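Local coordinates for protein sortase (Actinomyces oris, PDB 2XWG) that is a class C sortase, probably a cysteine transpeptidase that links pilin subunits into fimbriae on the bacterial surface, at residues M159-K167 against T209-G217. Residues are numbered along the deposited sequence; the frame is centred on the assembly and turned at random.
Sequences MFDNLNQLK and TLITCTPYG
Leu-163 drops its CD2 methyl onto strand 206-214 between Leu-210 and Thr-212, 3.5 Å from the backbone O of Leu-210 and 3.8 Å from CG2 of Thr-212. Its other methyl, CD1, meets CD1 of Leu-210 at 4.0 Å and also rests over one face of the Phe-160 ring, toward the rim. The Phe-160 and Leu-210 side chains cross at about a right angle, CE2 of Phe-160 lying 4.1 Å from CB of Leu-210, while the carbonyl O of Ile-211 approaches the ring at its edge, 3.9 Å from CD2 of Phe-160. With OG1 of Thr-212 anti to the backbone N (chi1 -174°), the hydroxyl lies by CB of Phe-160 and the methyl by Leu-163; OG1 itself is hydrogen-bonded to Gly-150 O and Thr-152 OG1. Replacing Thr-212 by alanine removes both branches, which is likely to open a gap beside Leu-163 CD2 and leave the Gly-150 carbonyl and the Thr-152 hydroxyl without this partner, close to the predicted catalytic His-151. Farther along, OD2 of Asp-161 reaches the edge of the Tyr-216 ring, 3.8 Å from CE2 of Tyr-216, with carboxylate and ring planes 59° apart; OD1 accepts the Gly-153 amide. A backbone bond from Leu-163 N to Phe-160 O closes the turn that carries both apolar side chains. The loop lies across the strand leading to Cys-213, the predicted acyl-thioester nucleophile of the sortase beta-barrel, with Ile-107 of strand 103-107 against Phe-160 and Leu-223 of strand 221-229 against Leu-163.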
ATOM      1  N   MET A 159      -9.447   9.589   5.097  1.00 26.48           N
ATOM      2  CA  MET A 159      -8.437   8.739   4.472  1.00 24.20           C
ATOM      3  C   MET A 159      -7.072   8.982   5.082  1.00 27.59           C
ATOM      4  O   MET A 159      -6.903   8.762   6.282  1.00 26.91           O
ATOM      5  CB  MET A 159      -8.404   8.906   2.961  1.00 22.42           C
ATOM      6  CG  MET A 159      -9.704   8.511   2.286  1.00 21.79           C
ATOM      7  SD  MET A 159     -10.304   6.896   2.868  1.00 31.21           S
ATOM      8  CE  MET A 159     -11.707   6.655   1.797  1.00 26.19           C
ATOM      9  N   PHE A 160      -6.111   9.438   4.274  1.00 27.85           N
ATOM     10  CA  PHE A 160      -4.704   9.622   4.715  1.00 27.02           C
ATOM     11  C   PHE A 160      -4.336  11.102   4.952  1.00 30.83           C
ATOM     12  O   PHE A 160      -3.149  11.496   4.859  1.00 27.30           O
ATOM     13  CB  PHE A 160      -3.734   9.060   3.666  1.00 26.68           C
ATOM     14  CG  PHE A 160      -3.437   7.577   3.809  1.00 26.04           C
ATOM     15  CD1 PHE A 160      -3.982   6.835   4.836  1.00 24.23           C
ATOM     16  CD2 PHE A 160      -2.607   6.938   2.903  1.00 25.73           C
ATOM     17  CE1 PHE A 160      -3.689   5.499   4.982  1.00 20.86           C
ATOM     18  CE2 PHE A 160      -2.314   5.595   3.035  1.00 27.53           C
ATOM     19  CZ  PHE A 160      -2.857   4.877   4.078  1.00 22.91           C
ATOM     20  N   ASP A 161      -5.345  11.920   5.246  1.00 30.37           N
ATOM     21  CA  ASP A 161      -5.124  13.351   5.433  1.00 31.12           C
ATOM     22  C   ASP A 161      -3.952  13.588   6.377  1.00 34.29           C
ATOM     23  O   ASP A 161      -3.065  14.437   6.130  1.00 42.07           O
ATOM     24  CB  ASP A 161      -6.365  14.021   6.018  1.00 29.27           C
ATOM     25  CG  ASP A 161      -7.385  14.377   4.974  1.00 29.23           C
ATOM     26  OD1 ASP A 161      -7.080  14.233   3.775  1.00 31.47           O
ATOM     27  OD2 ASP A 161      -8.496  14.815   5.354  1.00 31.33           O
ATOM     28  N   ASN A 162      -3.935  12.841   7.462  1.00 25.79           N
ATOM     29  CA  ASN A 162      -2.988  13.134   8.517  1.00 27.43           C
ATOM     30  C   ASN A 162      -1.711  12.324   8.443  1.00 27.80           C
ATOM     31  O   ASN A 162      -1.009  12.153   9.441  1.00 28.15           O
ATOM     32  CB  ASN A 162      -3.674  12.989   9.858  1.00 29.04           C
ATOM     33  CG  ASN A 162      -4.912  13.838   9.933  1.00 36.35           C
ATOM     34  OD1 ASN A 162      -4.898  15.022   9.543  1.00 36.31           O
ATOM     35  ND2 ASN A 162      -6.013  13.237  10.377  1.00 33.88           N
ATOM     36  N   LEU A 163      -1.401  11.821   7.255  1.00 27.59           N
ATOM     37  CA  LEU A 163      -0.128  11.143   7.080  1.00 27.08           C
ATOM     38  C   LEU A 163       1.009  12.091   7.456  1.00 34.55           C
ATOM     39  O   LEU A 163       2.026  11.649   7.989  1.00 42.51           O
ATOM     40  CB  LEU A 163       0.017  10.650   5.634  1.00 30.76           C
ATOM     41  CG  LEU A 163       0.668   9.272   5.480  1.00 27.34           C
ATOM     42  CD1 LEU A 163      -0.108   8.278   6.305  1.00 27.24           C
ATOM     43  CD2 LEU A 163       0.707   8.840   4.032  1.00 27.02           C
ATOM     44  N   ASN A 164       0.830  13.392   7.198  1.00 29.92           N
ATOM     45  CA  ASN A 164       1.837  14.403   7.537  1.00 35.99           C
ATOM     46  C   ASN A 164       2.075  14.653   9.030  1.00 37.62           C
ATOM     47  O   ASN A 164       2.749  15.618   9.369  1.00 36.44           O
ATOM     48  CB  ASN A 164       1.506  15.737   6.858  1.00 31.96           C
ATOM     49  CG  ASN A 164       0.122  16.241   7.230  1.00 35.38           C
ATOM     50  OD1 ASN A 164      -0.459  15.809   8.223  1.00 35.69           O
ATOM     51  ND2 ASN A 164      -0.416  17.147   6.427  1.00 30.63           N
ATOM     52  N   GLN A 165       1.519  13.825   9.919  1.00 30.29           N
ATOM     53  CA  GLN A 165       1.806  13.964  11.348  1.00 34.23           C
ATOM     54  C   GLN A 165       2.753  12.878  11.819  1.00 37.27           C
ATOM     55  O   GLN A 165       3.324  12.952  12.915  1.00 40.48           O
ATOM     56  CB  GLN A 165       0.540  13.945  12.189  1.00 32.97           C
ATOM     57  CG  GLN A 165      -0.384  15.098  11.882  1.00 35.74           C
ATOM     58  CD  GLN A 165      -1.654  15.005  12.670  1.00 41.00           C
ATOM     59  OE1 GLN A 165      -2.682  15.612  12.319  1.00 40.82           O
ATOM     60  NE2 GLN A 165      -1.610  14.210  13.741  1.00 37.16           N
ATOM     61  N   LEU A 166       2.937  11.878  10.969  1.00 34.01           N
ATOM     62  CA  LEU A 166       3.814  10.764  11.299  1.00 39.07           C
ATOM     63  C   LEU A 166       5.267  11.228  11.331  1.00 41.28           C
ATOM     64  O   LEU A 166       5.649  12.087  10.541  1.00 38.40           O
ATOM     65  CB  LEU A 166       3.653   9.651  10.258  1.00 34.30           C
ATOM     66  CG  LEU A 166       2.368   8.796  10.307  1.00 33.54           C
ATOM     67  CD1 LEU A 166       2.514   7.627   9.367  1.00 28.35           C
ATOM     68  CD2 LEU A 166       2.131   8.292  11.680  1.00 26.97           C
ATOM     69  N   LYS A 167       6.065  10.656  12.234  1.00 46.25           N
ATOM     70  CA  LYS A 167       7.522  10.792  12.175  1.00 50.51           C
ATOM     71  C   LYS A 167       8.226   9.440  12.376  1.00 52.91           C
ATOM     72  O   LYS A 167       7.574   8.420  12.642  1.00 51.86           O
ATOM     73  CB  LYS A 167       8.040  11.859  13.162  1.00 55.17           C
ATOM     74  CG  LYS A 167       7.874  11.524  14.643  1.00 56.32           C
ATOM     75  CD  LYS A 167       6.556  12.037  15.213  1.00 59.32           C
ATOM     76  CE  LYS A 167       6.445  13.558  15.164  1.00 60.17           C
ATOM     77  NZ  LYS A 167       7.415  14.296  16.054  1.00 69.11           N
ATOM     78  N   THR A 209       5.285   1.260   2.038  1.00 32.10           N
ATOM     79  CA  THR A 209       5.166   2.710   1.920  1.00 34.02           C
ATOM     80  C   THR A 209       3.709   3.181   1.826  1.00 33.96           C
ATOM     81  O   THR A 209       2.942   2.716   0.971  1.00 33.33           O
ATOM     82  CB  THR A 209       5.915   3.232   0.691  1.00 37.67           C
ATOM     83  OG1 THR A 209       7.290   2.843   0.781  1.00 44.47           O
ATOM     84  CG2 THR A 209       5.837   4.750   0.621  1.00 33.74           C
ATOM     85  N   LEU A 210       3.344   4.101   2.716  1.00 30.61           N
ATOM     86  CA  LEU A 210       2.083   4.811   2.644  1.00 27.04           C
ATOM     87  C   LEU A 210       2.256   6.072   1.795  1.00 31.02           C
ATOM     88  O   LEU A 210       3.040   6.958   2.137  1.00 35.11           O
ATOM     89  CB  LEU A 210       1.655   5.195   4.053  1.00 25.79           C
ATOM     90  CG  LEU A 210       1.780   4.061   5.077  1.00 25.83           C
ATOM     91  CD1 LEU A 210       1.397   4.534   6.456  1.00 23.20           C
ATOM     92  CD2 LEU A 210       0.918   2.863   4.691  1.00 22.02           C
ATOM     93  N   ILE A 211       1.535   6.187   0.691  1.00 27.51           N
ATOM     94  CA  ILE A 211       1.693   7.387  -0.111  1.00 29.37           C
ATOM     95  C   ILE A 211       0.415   8.195  -0.211  1.00 31.62           C
ATOM     96  O   ILE A 211      -0.643   7.641  -0.418  1.00 29.86           O
ATOM     97  CB  ILE A 211       2.177   7.041  -1.513  1.00 33.00           C
ATOM     98  CG1 ILE A 211       2.357   8.310  -2.347  1.00 35.56           C
ATOM     99  CG2 ILE A 211       1.206   6.111  -2.190  1.00 28.75           C
ATOM    100  CD1 ILE A 211       3.027   8.056  -3.689  1.00 32.62           C
ATOM    101  N   THR A 212       0.517   9.513  -0.054  1.00 34.80           N
ATOM    102  CA  THR A 212      -0.623  10.397  -0.253  1.00 29.05           C
ATOM    103  C   THR A 212      -0.214  11.632  -1.064  1.00 34.51           C
ATOM    104  O   THR A 212       0.959  11.805  -1.412  1.00 36.46           O
ATOM    105  CB  THR A 212      -1.197  10.840   1.080  1.00 26.46           C
ATOM    106  OG1 THR A 212      -2.394  11.583   0.856  1.00 28.46           O
ATOM    107  CG2 THR A 212      -0.230  11.711   1.776  1.00 31.14           C
ATOM    108  N   CYS A 213      -1.178  12.483  -1.392  1.00 36.47           N
ATOM    109  CA  CYS A 213      -0.871  13.727  -2.078  1.00 37.04           C
ATOM    110  C   CYS A 213      -0.577  14.826  -1.090  1.00 38.36           C
ATOM    111  O   CYS A 213      -1.039  14.782   0.052  1.00 41.52           O
ATOM    112  CB  CYS A 213      -2.028  14.128  -2.958  1.00 35.88           C
ATOM    113  SG  CYS A 213      -2.138  13.019  -4.313  1.00 43.65           S
ATOM    114  N   THR A 214       0.200  15.809  -1.527  1.00 35.01           N
ATOM    115  CA  THR A 214       0.597  16.922  -0.668  1.00 34.51           C
ATOM    116  C   THR A 214       1.079  18.088  -1.515  1.00 38.25           C
ATOM    117  O   THR A 214       1.618  17.880  -2.609  1.00 38.42           O
ATOM    118  CB  THR A 214       1.695  16.507   0.318  1.00 38.50           C
ATOM    119  OG1 THR A 214       1.617  17.319   1.498  1.00 43.53           O
ATOM    120  CG2 THR A 214       3.071  16.633  -0.316  1.00 35.74           C
ATOM    121  N   PRO A 215       0.840  19.326  -1.039  1.00 45.34           N
ATOM    122  CA  PRO A 215       0.107  19.635   0.202  1.00 44.47           C
ATOM    123  C   PRO A 215      -1.412  19.603   0.005  1.00 40.65           C
ATOM    124  O   PRO A 215      -1.887  19.605  -1.137  1.00 41.13           O
ATOM    125  CB  PRO A 215       0.549  21.081   0.537  1.00 45.09           C
ATOM    126  CG  PRO A 215       1.450  21.525  -0.605  1.00 42.61           C
ATOM    127  CD  PRO A 215       1.242  20.556  -1.743  1.00 43.94           C
ATOM    128  N   TYR A 216      -2.147  19.562   1.115  1.00 34.05           N
ATOM    129  CA  TYR A 216      -3.603  19.537   1.116  1.00 31.37           C
ATOM    130  C   TYR A 216      -4.140  20.519   0.094  1.00 32.70           C
ATOM    131  O   TYR A 216      -3.641  21.620  -0.010  1.00 41.85           O
ATOM    132  CB  TYR A 216      -4.096  19.907   2.517  1.00 32.15           C
ATOM    133  CG  TYR A 216      -5.533  19.554   2.838  1.00 33.67           C
ATOM    134  CD1 TYR A 216      -6.570  20.345   2.407  1.00 28.85           C
ATOM    135  CD2 TYR A 216      -5.842  18.430   3.605  1.00 36.59           C
ATOM    136  CE1 TYR A 216      -7.880  20.036   2.700  1.00 28.96           C
ATOM    137  CE2 TYR A 216      -7.167  18.106   3.921  1.00 32.34           C
ATOM    138  CZ  TYR A 216      -8.178  18.915   3.461  1.00 32.06           C
ATOM    139  OH  TYR A 216      -9.488  18.629   3.771  1.00 29.60           O
ATOM    140  N   GLY A 217      -5.118  20.110  -0.701  1.00 27.97           N
ATOM    141  CA  GLY A 217      -5.796  21.024  -1.596  1.00 24.96           C
ATOM    142  C   GLY A 217      -5.000  21.394  -2.824  1.00 30.29           C
ATOM    143  O   GLY A 217      -5.547  21.976  -3.775  1.00 29.43           O
TER